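Side-chain contact in metallo-beta-lactamase family protein (Staphylococcus aureus, PDB 3R2U), which probably acts as a metal-dependent hydrolase, binding an iron(III) ion within its metallo-beta-lactamase fold: residues N125-V130 against K134-H139. Residues are numbered along the deposited sequence; the frame is centred on the assembly and turned at random.
Sequences NDDIYV and KLKVLH
Asp127 reaches across an antiparallel beta hairpin, strands 127-130 and 133-139 at the edge of one sheet of the metallo-beta-lactamase fold, where its carboxylate meets the ends of two lysines, Lys134 and Lys136. Its partners differ in shape. Lys136 sets out with CG anti to its backbone N (chi1 179°), then folds at chi3 and chi4, which brings NZ back over the neighbouring strand to within 2.8 Å of Asp127 OD1, on the syn side of the carboxylate and 25° out of its plane. The same ammonium makes a weak bond to Asn125 O. Lys134 is instead fully extended; its CE passes 3.4 Å from Asp127 OD1, and the salt bridge from Lys134 NZ to Asp127 OD2 is long, at 3.8 Å. Farther along this face, the Tyr129 ring lies alongside the Lys134 chain, both pointing the same way; Tyr129 CE2 lies 3.6 Å from Lys134 CG, an oblique approach.

The other face is apolar and buried. Ile128 and Val137 cross at an angle, where Ile128 CD1 meets Val137 CG2 at 3.9 Å, while Leu135 stands beside Ile128 in a hydrogen-bonded pair. Met51 of strand 49-53, in the other large sheet, touches Ile128, Val130 and Leu135, so this face packs into the interior between the sheets. The backbone ladder extends past the strand end: Val137 N donates almost straight to Asp126 O (178° at the hydrogen). On the polar face, one water closes the charged network, donating to Asp127 OD2 and accepting from Lys134 NZ and, with its oxygen at 2.8 Å, from Lys136 NZ.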
ATOM      1  N   ASN A 125     -18.124 -12.794  39.024  1.00 25.37           N
ATOM      2  CA  ASN A 125     -19.592 -12.715  38.910  1.00 27.72           C
ATOM      3  C   ASN A 125     -20.190 -11.399  38.437  1.00 27.39           C
ATOM      4  O   ASN A 125     -21.396 -11.342  38.217  1.00 29.39           O
ATOM      5  CB  ASN A 125     -20.312 -13.163  40.202  1.00 29.53           C
ATOM      6  CG  ASN A 125     -20.760 -14.605  40.154  1.00 32.43           C
ATOM      7  OD1 ASN A 125     -20.615 -15.277  39.142  1.00 35.88           O
ATOM      8  ND2 ASN A 125     -21.352 -15.068  41.231  1.00 32.69           N
ATOM      9  N   ASP A 126     -19.393 -10.348  38.296  1.00 27.35           N
ATOM     10  CA  ASP A 126     -19.918  -9.096  37.750  1.00 27.58           C
ATOM     11  C   ASP A 126     -20.344  -9.382  36.310  1.00 27.46           C
ATOM     12  O   ASP A 126     -19.771 -10.255  35.641  1.00 24.94           O
ATOM     13  CB  ASP A 126     -18.860  -7.975  37.725  1.00 27.12           C
ATOM     14  CG  ASP A 126     -18.623  -7.341  39.088  1.00 26.94           C
ATOM     15  OD1 ASP A 126     -19.394  -7.594  40.034  1.00 28.73           O
ATOM     16  OD2 ASP A 126     -17.661  -6.558  39.200  1.00 26.68           O
ATOM     17  N   ASP A 127     -21.369  -8.672  35.852  1.00 28.21           N
ATOM     18  CA  ASP A 127     -21.824  -8.792  34.477  1.00 27.78           C
ATOM     19  C   ASP A 127     -21.539  -7.485  33.785  1.00 26.79           C
ATOM     20  O   ASP A 127     -21.743  -6.438  34.351  1.00 28.90           O
ATOM     21  CB  ASP A 127     -23.323  -9.072  34.400  1.00 29.49           C
ATOM     22  CG  ASP A 127     -23.699 -10.446  34.928  1.00 31.98           C
ATOM     23  OD1 ASP A 127     -22.910 -11.411  34.774  1.00 33.91           O
ATOM     24  OD2 ASP A 127     -24.803 -10.558  35.484  1.00 36.50           O
ATOM     25  N   ILE A 128     -21.059  -7.558  32.556  1.00 26.50           N
ATOM     26  CA  ILE A 128     -20.801  -6.389  31.736  1.00 25.35           C
ATOM     27  C   ILE A 128     -21.688  -6.575  30.508  1.00 24.85           C
ATOM     28  O   ILE A 128     -21.667  -7.625  29.908  1.00 23.60           O
ATOM     29  CB  ILE A 128     -19.341  -6.339  31.258  1.00 23.33           C
ATOM     30  CG1 ILE A 128     -18.370  -6.417  32.433  1.00 24.25           C
ATOM     31  CG2 ILE A 128     -19.063  -5.073  30.450  1.00 22.42           C
ATOM     32  CD1 ILE A 128     -16.928  -6.673  32.001  1.00 21.20           C
ATOM     33  N   TYR A 129     -22.474  -5.567  30.162  1.00 24.63           N
ATOM     34  CA  TYR A 129     -23.296  -5.612  28.978  1.00 25.48           C
ATOM     35  C   TYR A 129     -22.704  -4.687  27.907  1.00 25.79           C
ATOM     36  O   TYR A 129     -22.318  -3.542  28.183  1.00 25.27           O
ATOM     37  CB  TYR A 129     -24.744  -5.220  29.281  1.00 27.86           C
ATOM     38  CG  TYR A 129     -25.444  -6.228  30.154  1.00 30.73           C
ATOM     39  CD1 TYR A 129     -25.454  -6.090  31.542  1.00 33.93           C
ATOM     40  CD2 TYR A 129     -26.081  -7.333  29.598  1.00 33.64           C
ATOM     41  CE1 TYR A 129     -26.102  -7.026  32.349  1.00 36.23           C
ATOM     42  CE2 TYR A 129     -26.725  -8.273  30.396  1.00 35.52           C
ATOM     43  CZ  TYR A 129     -26.729  -8.113  31.765  1.00 35.89           C
ATOM     44  OH  TYR A 129     -27.347  -9.039  32.546  1.00 42.58           O
ATOM     45  N   VAL A 130     -22.572  -5.245  26.705  1.00 25.62           N
ATOM     46  CA  VAL A 130     -22.136  -4.536  25.518  1.00 24.22           C
ATOM     47  C   VAL A 130     -23.413  -4.575  24.666  1.00 24.76           C
ATOM     48  O   VAL A 130     -23.689  -5.551  23.949  1.00 22.43           O
ATOM     49  CB  VAL A 130     -20.954  -5.259  24.834  1.00 24.57           C
ATOM     50  CG1 VAL A 130     -20.443  -4.460  23.641  1.00 23.32           C
ATOM     51  CG2 VAL A 130     -19.837  -5.474  25.840  1.00 21.09           C
ATOM     52  N   LYS A 134     -24.039 -10.140  26.836  1.00 23.82           N
ATOM     53  CA  LYS A 134     -23.741 -10.246  28.246  1.00 24.40           C
ATOM     54  C   LYS A 134     -22.406 -10.947  28.431  1.00 22.92           C
ATOM     55  O   LYS A 134     -22.168 -11.986  27.831  1.00 22.07           O
ATOM     56  CB  LYS A 134     -24.834 -11.054  28.957  1.00 25.62           C
ATOM     57  CG  LYS A 134     -24.599 -11.216  30.457  1.00 29.45           C
ATOM     58  CD  LYS A 134     -25.565 -12.239  31.084  1.00 36.82           C
ATOM     59  CE  LYS A 134     -25.332 -12.317  32.587  1.00 41.61           C
ATOM     60  NZ  LYS A 134     -26.150 -13.331  33.295  1.00 44.94           N
ATOM     61  N   LEU A 135     -21.536 -10.357  29.237  1.00 21.79           N
ATOM     62  CA  LEU A 135     -20.293 -10.969  29.601  1.00 23.29           C
ATOM     63  C   LEU A 135     -20.275 -11.167  31.106  1.00 25.37           C
ATOM     64  O   LEU A 135     -20.497 -10.203  31.864  1.00 27.13           O
ATOM     65  CB  LEU A 135     -19.115 -10.078  29.234  1.00 22.55           C
ATOM     66  CG  LEU A 135     -18.880  -9.770  27.759  1.00 24.18           C
ATOM     67  CD1 LEU A 135     -17.732  -8.787  27.674  1.00 25.57           C
ATOM     68  CD2 LEU A 135     -18.586 -11.058  26.979  1.00 22.13           C
ATOM     69  N   LYS A 136     -20.000 -12.391  31.550  1.00 25.09           N
ATOM     70  CA  LYS A 136     -19.866 -12.652  32.972  1.00 25.37           C
ATOM     71  C   LYS A 136     -18.389 -12.764  33.267  1.00 24.97           C
ATOM     72  O   LYS A 136     -17.651 -13.478  32.568  1.00 23.28           O
ATOM     73  CB  LYS A 136     -20.599 -13.912  33.409  1.00 28.19           C
ATOM     74  CG  LYS A 136     -20.448 -14.213  34.932  1.00 30.04           C
ATOM     75  CD  LYS A 136     -21.458 -15.233  35.444  1.00 34.95           C
ATOM     76  CE  LYS A 136     -22.882 -14.628  35.604  1.00 37.25           C
ATOM     77  NZ  LYS A 136     -22.997 -13.523  36.639  1.00 31.70           N
ATOM     78  N   VAL A 137     -17.954 -12.004  34.270  1.00 24.21           N
ATOM     79  CA  VAL A 137     -16.565 -12.007  34.699  1.00 22.42           C
ATOM     80  C   VAL A 137     -16.353 -13.213  35.597  1.00 21.83           C
ATOM     81  O   VAL A 137     -17.117 -13.439  36.549  1.00 21.78           O
ATOM     82  CB  VAL A 137     -16.206 -10.719  35.487  1.00 23.69           C
ATOM     83  CG1 VAL A 137     -14.765 -10.786  36.047  1.00 22.41           C
ATOM     84  CG2 VAL A 137     -16.371  -9.480  34.590  1.00 22.35           C
ATOM     85  N   LEU A 138     -15.365 -14.024  35.257  1.00 19.99           N
ATOM     86  CA  LEU A 138     -14.992 -15.153  36.084  1.00 21.74           C
ATOM     87  C   LEU A 138     -13.556 -14.919  36.553  1.00 21.23           C
ATOM     88  O   LEU A 138     -12.683 -14.655  35.732  1.00 22.99           O
ATOM     89  CB  LEU A 138     -15.101 -16.459  35.299  1.00 22.56           C
ATOM     90  CG  LEU A 138     -16.478 -16.881  34.735  1.00 26.54           C
ATOM     91  CD1 LEU A 138     -16.363 -18.205  33.959  1.00 25.58           C
ATOM     92  CD2 LEU A 138     -17.526 -17.021  35.813  1.00 28.45           C
ATOM     93  N   HIS A 139     -13.312 -14.938  37.865  1.00 22.50           N
ATOM     94  CA  HIS A 139     -11.946 -14.798  38.391  1.00 21.71           C
ATOM     95  C   HIS A 139     -11.292 -16.145  38.150  1.00 21.74           C
ATOM     96  O   HIS A 139     -11.767 -17.137  38.630  1.00 21.52           O
ATOM     97  CB  HIS A 139     -11.941 -14.385  39.877  1.00 23.58           C
ATOM     98  CG  HIS A 139     -10.574 -14.148  40.453  1.00 22.20           C
ATOM     99  ND1 HIS A 139     -10.253 -14.459  41.756  1.00 25.17           N
ATOM    100  CD2 HIS A 139      -9.438 -13.653  39.896  1.00 23.39           C
ATOM    101  CE1 HIS A 139      -8.986 -14.150  41.991  1.00 24.56           C
ATOM    102  NE2 HIS A 139      -8.462 -13.670  40.872  1.00 24.27           N
TER
HETATM  103  O   HOH W   1     -25.613 -12.989  35.751  1.00 34.37           O